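Side-chain contacts in probable uracil-DNA glycosylase (PDB 5X55), which is a viral member of the uracil-DNA glycosylase superfamily, an alpha/beta protein built around a four-stranded parallel sheet: residues 203-206 with 211-214; 278-283 with 304-309; 327-332 with 337-342. One frame throughout, in Å; residues are numbered along the deposited sequence.

From interior to surface, the three contacts change their chemistry with their place in the fold. Interaction 1 is buried within one long loop and relies on van der Waals contact alone. Interaction 2 is partly buried and joins helix 273-286 to the loop before strand 312-316, combining an apolar touch with a salt bridge and a water. Interaction 3 lies at the surface, a hairpin knit by backbone hydrogen bonds. Interactions 2 and 3 adjoin, their centres about 19 Å apart, and the side chain of Q304 probably hydrogen-bonds to M331 of the hairpin. Interaction 1 lies on the opposite side of the chain's centre from both and touches neither.

Interaction 1. Residues 203-206 with 211-214; sequences YAMG and VPLN
M205 and Y203 meet V211 and P212 without any hydrogen bond between the two segments, and touch through van der Waals contacts. The tight part centres on the carbonyl of Y203. Its O lies 3.4 Å from CD of P212 and 3.7 Å from CG1 of V211, two aliphatic carbons approaching the oxygen from the same side. The thioether of M205 meets the peptide bond that joins V211 to P212: its SD is 3.6 Å from C of V211 and 3.7 Å from N of P212, so the sulfur meets the peptide unit rather than a side-chain end. M205 reaches it with CG set between the backbone N and the carbonyl carbon (chi1 60°), an extended middle and a bend at chi3 that swings CE aside. Both segments belong to the long loop that leads from strand 185-189 of the parallel sheet to helix 219-230. V211 also packs on Y193, the last residue of the GQDPY signature of this glycosylase family, while the carbonyl of M205 is held by the side-chain amide of N173. Looser contact begins at the tyrosine side chain, where CB of Y203 is 4.0 Å from CG1 of V211 and the ring of this partly exposed residue extends beyond. Past P212 the chain leaves the contact altogether, and the exposed N214 turns to another partner, donating from ND2 to OD1 of D105.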
loop_
_atom_site.group_PDB
_atom_site.type_symbol
_atom_site.label_atom_id
_atom_site.label_comp_id
_atom_site.label_asym_id
_atom_site.label_seq_id
_atom_site.Cartn_x
_atom_site.Cartn_y
_atom_site.Cartn_z
ATOM N N TYR A 203 -5.538 -12.796 3.336
ATOM C CA TYR A 203 -5.764 -11.870 2.227
ATOM C C TYR A 203 -4.641 -10.847 2.109
ATOM O O TYR A 203 -4.322 -10.413 1.003
ATOM C CB TYR A 203 -7.094 -11.136 2.400
ATOM C CG TYR A 203 -8.322 -12.003 2.291
ATOM C CD1 TYR A 203 -8.264 -13.269 1.731
ATOM C CD2 TYR A 203 -9.545 -11.547 2.752
ATOM C CE1 TYR A 203 -9.400 -14.064 1.641
ATOM C CE2 TYR A 203 -10.681 -12.322 2.663
ATOM C CZ TYR A 203 -10.607 -13.576 2.109
ATOM O OH TYR A 203 -11.750 -14.335 2.027
ATOM N N ALA A 204 -4.038 -10.445 3.224
ATOM C CA ALA A 204 -2.954 -9.468 3.182
ATOM C C ALA A 204 -1.739 -10.044 2.451
ATOM O O ALA A 204 -1.299 -11.168 2.737
ATOM C CB ALA A 204 -2.577 -9.045 4.598
ATOM N N MET A 205 -1.207 -9.275 1.490
ATOM C CA MET A 205 -0.048 -9.703 0.716
ATOM C C MET A 205 1.007 -8.601 0.592
ATOM O O MET A 205 1.863 -8.666 -0.280
ATOM C CB MET A 205 -0.483 -10.188 -0.671
ATOM C CG MET A 205 -1.202 -9.148 -1.531
ATOM S SD MET A 205 -1.432 -9.838 -3.187
ATOM C CE MET A 205 0.207 -9.556 -3.872
ATOM N N GLY A 206 0.991 -7.608 1.475
ATOM C CA GLY A 206 2.034 -6.608 1.470
ATOM C C GLY A 206 1.849 -5.517 0.449
ATOM O O GLY A 206 2.797 -4.773 0.182
ATOM N N VAL A 211 -5.147 -8.680 -3.326
ATOM C CA VAL A 211 -5.257 -9.994 -2.684
ATOM C C VAL A 211 -4.739 -11.066 -3.639
ATOM O O VAL A 211 -4.740 -10.882 -4.864
ATOM C CB VAL A 211 -6.714 -10.322 -2.267
ATOM C CG1 VAL A 211 -7.198 -9.385 -1.162
ATOM C CG2 VAL A 211 -7.661 -10.303 -3.468
ATOM N N PRO A 212 -4.316 -12.220 -3.098
ATOM C CA PRO A 212 -3.848 -13.315 -3.958
ATOM C C PRO A 212 -4.916 -13.777 -4.928
ATOM O O PRO A 212 -6.119 -13.592 -4.706
ATOM C CB PRO A 212 -3.507 -14.432 -2.964
ATOM C CG PRO A 212 -3.204 -13.711 -1.690
ATOM C CD PRO A 212 -4.174 -12.559 -1.670
ATOM N N LEU A 213 -4.448 -14.391 -6.015
ATOM C CA LEU A 213 -5.335 -15.091 -6.936
ATOM C C LEU A 213 -6.134 -16.159 -6.192
ATOM O O LEU A 213 -5.670 -16.727 -5.204
ATOM C CB LEU A 213 -4.522 -15.749 -8.051
ATOM C CG LEU A 213 -3.703 -14.822 -8.946
ATOM C CD1 LEU A 213 -2.707 -15.629 -9.754
ATOM C CD2 LEU A 213 -4.609 -14.019 -9.858
ATOM N N ASN A 214 -7.343 -16.433 -6.687
ATOM C CA ASN A 214 -8.240 -17.431 -6.104
ATOM C C ASN A 214 -8.645 -17.074 -4.672
ATOM O O ASN A 214 -8.881 -17.960 -3.846
ATOM C CB ASN A 214 -7.623 -18.833 -6.149
ATOM C CG ASN A 214 -7.476 -19.354 -7.558
ATOM O OD1 ASN A 214 -8.398 -19.243 -8.371
ATOM N ND2 ASN A 214 -6.312 -19.924 -7.863
#

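Interaction 2. Residues 278-283 with 304-309; sequences DLIDYL and QRVDPK
R305 grips D281 side-on with two different nitrogens, NE and NH2, although the guanidinium and carboxylate planes are 33° apart. The carboxylate stands at the edge of the guanidinium, close to its plane. NE donates to OD1 of D281 over 3.0 Å with an N-H...O angle of 162°. The partner bond, from NH2 to the syn lone pair of OD2 of D281, measures 2.5 Å, a length to be read with caution. A bend in the arginine at chi3 (70°) presents this side of the guanidinium to the helix. One carboxylate oxygen does double duty: OD1 of D281 also accepts from a water at 2.6 Å, and that water donates to the backbone O of R305 at 3.0 Å, so side chain and main chain of the arginine are both tied to D281. Beside this polar pair is a buried apolar touch, CG2 of I280 against CG2 of V306 at 3.7 Å, the two side chains crossing at about a right angle. The contact joins helix 273-286 to the loop that completes the beta-alpha-beta crossover from strand 291-295 through helix 297-303 to edge strand 312-316 of the parallel sheet.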
loop_
_atom_site.group_PDB
_atom_site.type_symbol
_atom_site.label_atom_id
_atom_site.label_comp_id
_atom_site.label_asym_id
_atom_site.label_seq_id
_atom_site.Cartn_x
_atom_site.Cartn_y
_atom_site.Cartn_z
ATOM N N ASP A 278 8.810 8.420 7.406
ATOM C CA ASP A 278 10.130 8.471 6.785
ATOM C C ASP A 278 10.114 7.920 5.358
ATOM O O ASP A 278 10.906 8.359 4.520
ATOM C CB ASP A 278 11.143 7.707 7.640
ATOM C CG ASP A 278 11.632 8.515 8.832
ATOM O OD1 ASP A 278 11.522 9.759 8.806
ATOM O OD2 ASP A 278 12.129 7.899 9.798
ATOM N N LEU A 279 9.233 6.974 5.056
ATOM C CA LEU A 279 9.141 6.475 3.688
ATOM C C LEU A 279 8.595 7.550 2.750
ATOM O O LEU A 279 9.170 7.811 1.677
ATOM C CB LEU A 279 8.276 5.212 3.674
ATOM C CG LEU A 279 7.923 4.532 2.354
ATOM C CD1 LEU A 279 9.160 4.350 1.466
ATOM C CD2 LEU A 279 7.224 3.188 2.651
ATOM N N ILE A 280 7.504 8.214 3.162
ATOM C CA ILE A 280 6.947 9.314 2.370
ATOM C C ILE A 280 7.991 10.404 2.181
ATOM O O ILE A 280 8.227 10.882 1.060
ATOM C CB ILE A 280 5.678 9.895 3.035
ATOM C CG1 ILE A 280 4.648 8.812 3.423
ATOM C CG2 ILE A 280 5.065 10.996 2.172
ATOM C CD1 ILE A 280 4.066 8.091 2.296
ATOM N N ASP A 281 8.631 10.816 3.283
ATOM C CA ASP A 281 9.599 11.911 3.218
ATOM C C ASP A 281 10.784 11.542 2.344
ATOM O O ASP A 281 11.289 12.376 1.587
ATOM C CB ASP A 281 10.076 12.290 4.626
ATOM C CG ASP A 281 8.950 12.856 5.487
ATOM O OD1 ASP A 281 7.905 13.260 4.914
ATOM O OD2 ASP A 281 9.092 12.879 6.731
ATOM N N TYR A 282 11.247 10.294 2.441
ATOM C CA TYR A 282 12.336 9.849 1.585
ATOM C C TYR A 282 11.965 9.996 0.115
ATOM O O TYR A 282 12.766 10.484 -0.699
ATOM C CB TYR A 282 12.691 8.397 1.912
ATOM C CG TYR A 282 13.795 7.859 1.041
ATOM C CD1 TYR A 282 15.136 8.065 1.374
ATOM C CD2 TYR A 282 13.508 7.162 -0.124
ATOM C CE1 TYR A 282 16.156 7.577 0.569
ATOM C CE2 TYR A 282 14.522 6.675 -0.937
ATOM C CZ TYR A 282 15.837 6.886 -0.588
ATOM O OH TYR A 282 16.849 6.396 -1.388
ATOM N N LEU A 283 10.748 9.575 -0.248
ATOM C CA LEU A 283 10.369 9.628 -1.661
ATOM C C LEU A 283 10.251 11.073 -2.143
ATOM O O LEU A 283 10.794 11.430 -3.196
ATOM C CB LEU A 283 9.061 8.862 -1.899
ATOM C CG LEU A 283 9.093 7.346 -1.684
ATOM C CD1 LEU A 283 7.693 6.778 -1.820
ATOM C CD2 LEU A 283 10.026 6.677 -2.668
ATOM N N GLN A 304 -0.622 15.174 2.914
ATOM C CA GLN A 304 -0.232 16.532 3.270
ATOM C C GLN A 304 1.156 16.617 3.882
ATOM O O GLN A 304 1.573 17.707 4.280
ATOM C CB GLN A 304 -1.278 17.124 4.202
ATOM C CG GLN A 304 -2.555 17.348 3.428
ATOM C CD GLN A 304 -3.646 17.910 4.258
ATOM O OE1 GLN A 304 -3.593 19.083 4.660
ATOM N NE2 GLN A 304 -4.651 17.082 4.550
ATOM N N ARG A 305 1.894 15.506 3.965
ATOM C CA ARG A 305 3.328 15.627 4.166
ATOM C C ARG A 305 4.038 16.059 2.900
ATOM O O ARG A 305 5.216 16.433 2.966
ATOM C CB ARG A 305 3.942 14.307 4.631
ATOM C CG ARG A 305 3.380 13.733 5.923
ATOM C CD ARG A 305 4.142 12.478 6.276
ATOM N NE ARG A 305 5.515 12.775 6.692
ATOM C CZ ARG A 305 5.858 13.050 7.949
ATOM N NH1 ARG A 305 4.926 13.074 8.906
ATOM N NH2 ARG A 305 7.121 13.308 8.250
ATOM N N VAL A 306 3.348 16.016 1.764
ATOM C CA VAL A 306 3.956 16.105 0.441
ATOM C C VAL A 306 3.761 17.521 -0.083
ATOM O O VAL A 306 2.675 18.098 0.050
ATOM C CB VAL A 306 3.334 15.063 -0.522
ATOM C CG1 VAL A 306 3.880 15.220 -1.922
ATOM C CG2 VAL A 306 3.550 13.618 -0.014
ATOM N N ASP A 307 4.807 18.082 -0.665
ATOM C CA ASP A 307 4.754 19.400 -1.296
ATOM C C ASP A 307 3.892 19.362 -2.553
ATOM O O ASP A 307 4.314 18.772 -3.555
ATOM C CB ASP A 307 6.165 19.855 -1.652
ATOM C CG ASP A 307 6.220 21.295 -2.118
ATOM O OD1 ASP A 307 5.151 21.902 -2.382
ATOM O OD2 ASP A 307 7.349 21.826 -2.206
ATOM N N PRO A 308 2.719 19.996 -2.566
ATOM C CA PRO A 308 1.813 19.874 -3.718
ATOM C C PRO A 308 2.224 20.677 -4.942
ATOM O O PRO A 308 1.535 20.597 -5.963
ATOM C CB PRO A 308 0.472 20.379 -3.154
ATOM C CG PRO A 308 0.866 21.341 -2.071
ATOM C CD PRO A 308 2.143 20.802 -1.473
ATOM N N LYS A 309 3.310 21.446 -4.895
ATOM C CA LYS A 309 3.829 22.085 -6.100
ATOM C C LYS A 309 4.958 21.288 -6.727
ATOM O O LYS A 309 5.249 21.448 -7.919
ATOM C CB LYS A 309 4.320 23.506 -5.795
ATOM C CG LYS A 309 3.271 24.400 -5.144
ATOM C CD LYS A 309 3.773 25.835 -4.945
ATOM C CE LYS A 309 5.253 25.900 -4.555
ATOM N NZ LYS A 309 5.571 25.213 -3.262
HETATM O O HOH W 1 7.468 14.518 2.704
#

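Interaction 3. Residues 327-332 with 337-342; sequences TMTSMS and PKKVTY
The ring of Y342 runs along strand 328-332, with CE of M328 meeting CD2 of the ring at 3.5 Å and CB of S330 lying 3.9 Å from CE2; outside the pair, the ring of H300 makes an edge-to-face contact with it. This is one face of a two-stranded antiparallel beta hairpin, made by strands 328-332 and 338-342. M328 reaches the tyrosine because its chain bends at chi3 (91°), bringing CE to the base of the tyrosine ring, near CB, CG and CD2 of Y342. Next in line, the hydroxyl of S330 is turned elsewhere, its OG hydrogen-bonded to ND1 of H300, which leaves CB for the ring. Toward the turn, CB of S332 packs on CG2 of V340 at 3.7 Å. T329, M331, K339 and T341 occupy the other face, which is more exposed. There CG2 of T329 presses on the lysine's aliphatic stem, 3.5 Å from both CB and CD of K339, while SD of M331 lies 3.5 Å from N of K338. Six backbone hydrogen bonds knit the strands through the hydrogen-bonded pairs M328 with Y342, S330 with V340 and S332 with K338. Their geometry is uneven along the ladder: N of S330 donates in the carbonyl plane of V340, whereas N of S332, 2.8 Å from O of K338, sits 45° above the plane of that carbonyl.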
loop_
_atom_site.group_PDB
_atom_site.type_symbol
_atom_site.label_atom_id
_atom_site.label_comp_id
_atom_site.label_asym_id
_atom_site.label_seq_id
_atom_site.Cartn_x
_atom_site.Cartn_y
_atom_site.Cartn_z
ATOM N N THR A 327 -19.333 12.307 -0.822
ATOM C CA THR A 327 -18.202 13.205 -0.613
ATOM C C THR A 327 -17.514 12.888 0.717
ATOM O O THR A 327 -18.037 12.179 1.572
ATOM C CB THR A 327 -18.641 14.668 -0.590
ATOM O OG1 THR A 327 -19.429 14.902 0.586
ATOM C CG2 THR A 327 -19.440 15.018 -1.815
ATOM N N MET A 328 -16.332 13.447 0.894
ATOM C CA MET A 328 -15.571 13.261 2.118
ATOM C C MET A 328 -15.190 14.624 2.661
ATOM O O MET A 328 -14.885 15.536 1.892
ATOM C CB MET A 328 -14.300 12.438 1.870
ATOM C CG MET A 328 -13.165 12.779 2.814
ATOM S SD MET A 328 -11.609 12.063 2.319
ATOM C CE MET A 328 -10.853 13.300 1.282
ATOM N N THR A 329 -15.188 14.761 3.979
ATOM C CA THR A 329 -14.677 15.961 4.620
ATOM C C THR A 329 -13.365 15.632 5.323
ATOM O O THR A 329 -13.275 14.649 6.060
ATOM C CB THR A 329 -15.710 16.539 5.587
ATOM O OG1 THR A 329 -16.852 16.965 4.834
ATOM C CG2 THR A 329 -15.151 17.732 6.280
ATOM N N SER A 330 -12.341 16.432 5.065
ATOM C CA SER A 330 -11.014 16.121 5.561
ATOM C C SER A 330 -10.301 17.399 5.967
ATOM O O SER A 330 -10.403 18.426 5.286
ATOM C CB SER A 330 -10.198 15.379 4.503
ATOM O OG SER A 330 -8.904 15.081 4.977
ATOM N N MET A 331 -9.555 17.310 7.066
ATOM C CA MET A 331 -8.855 18.465 7.606
ATOM C C MET A 331 -7.746 18.887 6.652
ATOM O O MET A 331 -6.896 18.078 6.263
ATOM C CB MET A 331 -8.295 18.140 8.987
ATOM C CG MET A 331 -7.540 19.295 9.638
ATOM S SD MET A 331 -8.500 20.822 9.779
ATOM C CE MET A 331 -9.619 20.396 11.116
ATOM N N SER A 332 -7.786 20.138 6.238
ATOM C CA SER A 332 -6.752 20.717 5.395
ATOM C C SER A 332 -5.859 21.521 6.315
ATOM O O SER A 332 -6.266 22.570 6.836
ATOM C CB SER A 332 -7.343 21.585 4.289
ATOM O OG SER A 332 -6.318 22.034 3.424
ATOM N N PRO A 337 -6.053 26.001 9.627
ATOM C CA PRO A 337 -6.571 24.660 9.335
ATOM C C PRO A 337 -8.080 24.658 9.221
ATOM O O PRO A 337 -8.777 25.266 10.032
ATOM C CB PRO A 337 -6.100 23.826 10.536
ATOM C CG PRO A 337 -5.826 24.822 11.614
ATOM C CD PRO A 337 -5.378 26.075 10.935
ATOM N N LYS A 338 -8.592 23.944 8.221
ATOM C CA LYS A 338 -10.043 23.875 8.085
ATOM C C LYS A 338 -10.439 22.621 7.324
ATOM O O LYS A 338 -9.729 22.178 6.423
ATOM C CB LYS A 338 -10.608 25.105 7.363
ATOM C CG LYS A 338 -10.014 25.311 5.984
ATOM C CD LYS A 338 -10.787 26.347 5.177
ATOM C CE LYS A 338 -9.889 27.000 4.128
ATOM N NZ LYS A 338 -8.821 27.814 4.790
ATOM N N LYS A 339 -11.599 22.078 7.681
ATOM C CA LYS A 339 -12.152 20.954 6.946
ATOM C C LYS A 339 -12.570 21.388 5.543
ATOM O O LYS A 339 -13.227 22.417 5.365
ATOM C CB LYS A 339 -13.340 20.365 7.700
ATOM C CG LYS A 339 -12.957 19.676 8.998
ATOM C CD LYS A 339 -14.042 18.710 9.474
ATOM C CE LYS A 339 -14.275 18.800 10.989
ATOM N NZ LYS A 339 -14.837 20.102 11.479
ATOM N N VAL A 340 -12.179 20.598 4.545
ATOM C CA VAL A 340 -12.543 20.813 3.152
ATOM C C VAL A 340 -13.273 19.573 2.641
ATOM O O VAL A 340 -13.022 18.449 3.087
ATOM C CB VAL A 340 -11.294 21.132 2.303
ATOM C CG1 VAL A 340 -11.637 21.248 0.816
ATOM C CG2 VAL A 340 -10.656 22.410 2.815
ATOM N N THR A 341 -14.198 19.787 1.713
ATOM C CA THR A 341 -14.967 18.710 1.113
ATOM C C THR A 341 -14.313 18.298 -0.201
ATOM O O THR A 341 -13.937 19.148 -1.007
ATOM C CB THR A 341 -16.417 19.146 0.895
ATOM O OG1 THR A 341 -17.006 19.417 2.168
ATOM C CG2 THR A 341 -17.216 18.043 0.246
ATOM N N TYR A 342 -14.156 16.993 -0.396
ATOM C CA TYR A 342 -13.582 16.354 -1.571
ATOM C C TYR A 342 -14.610 15.413 -2.171
ATOM O O TYR A 342 -15.446 14.865 -1.444
ATOM C CB TYR A 342 -12.304 15.583 -1.215
ATOM C CG TYR A 342 -11.278 16.499 -0.606
ATOM C CD1 TYR A 342 -10.369 17.175 -1.398
ATOM C CD2 TYR A 342 -11.255 16.732 0.766
ATOM C CE1 TYR A 342 -9.441 18.039 -0.839
ATOM C CE2 TYR A 342 -10.336 17.601 1.332
ATOM C CZ TYR A 342 -9.433 18.254 0.524
ATOM O OH TYR A 342 -8.518 19.124 1.077
#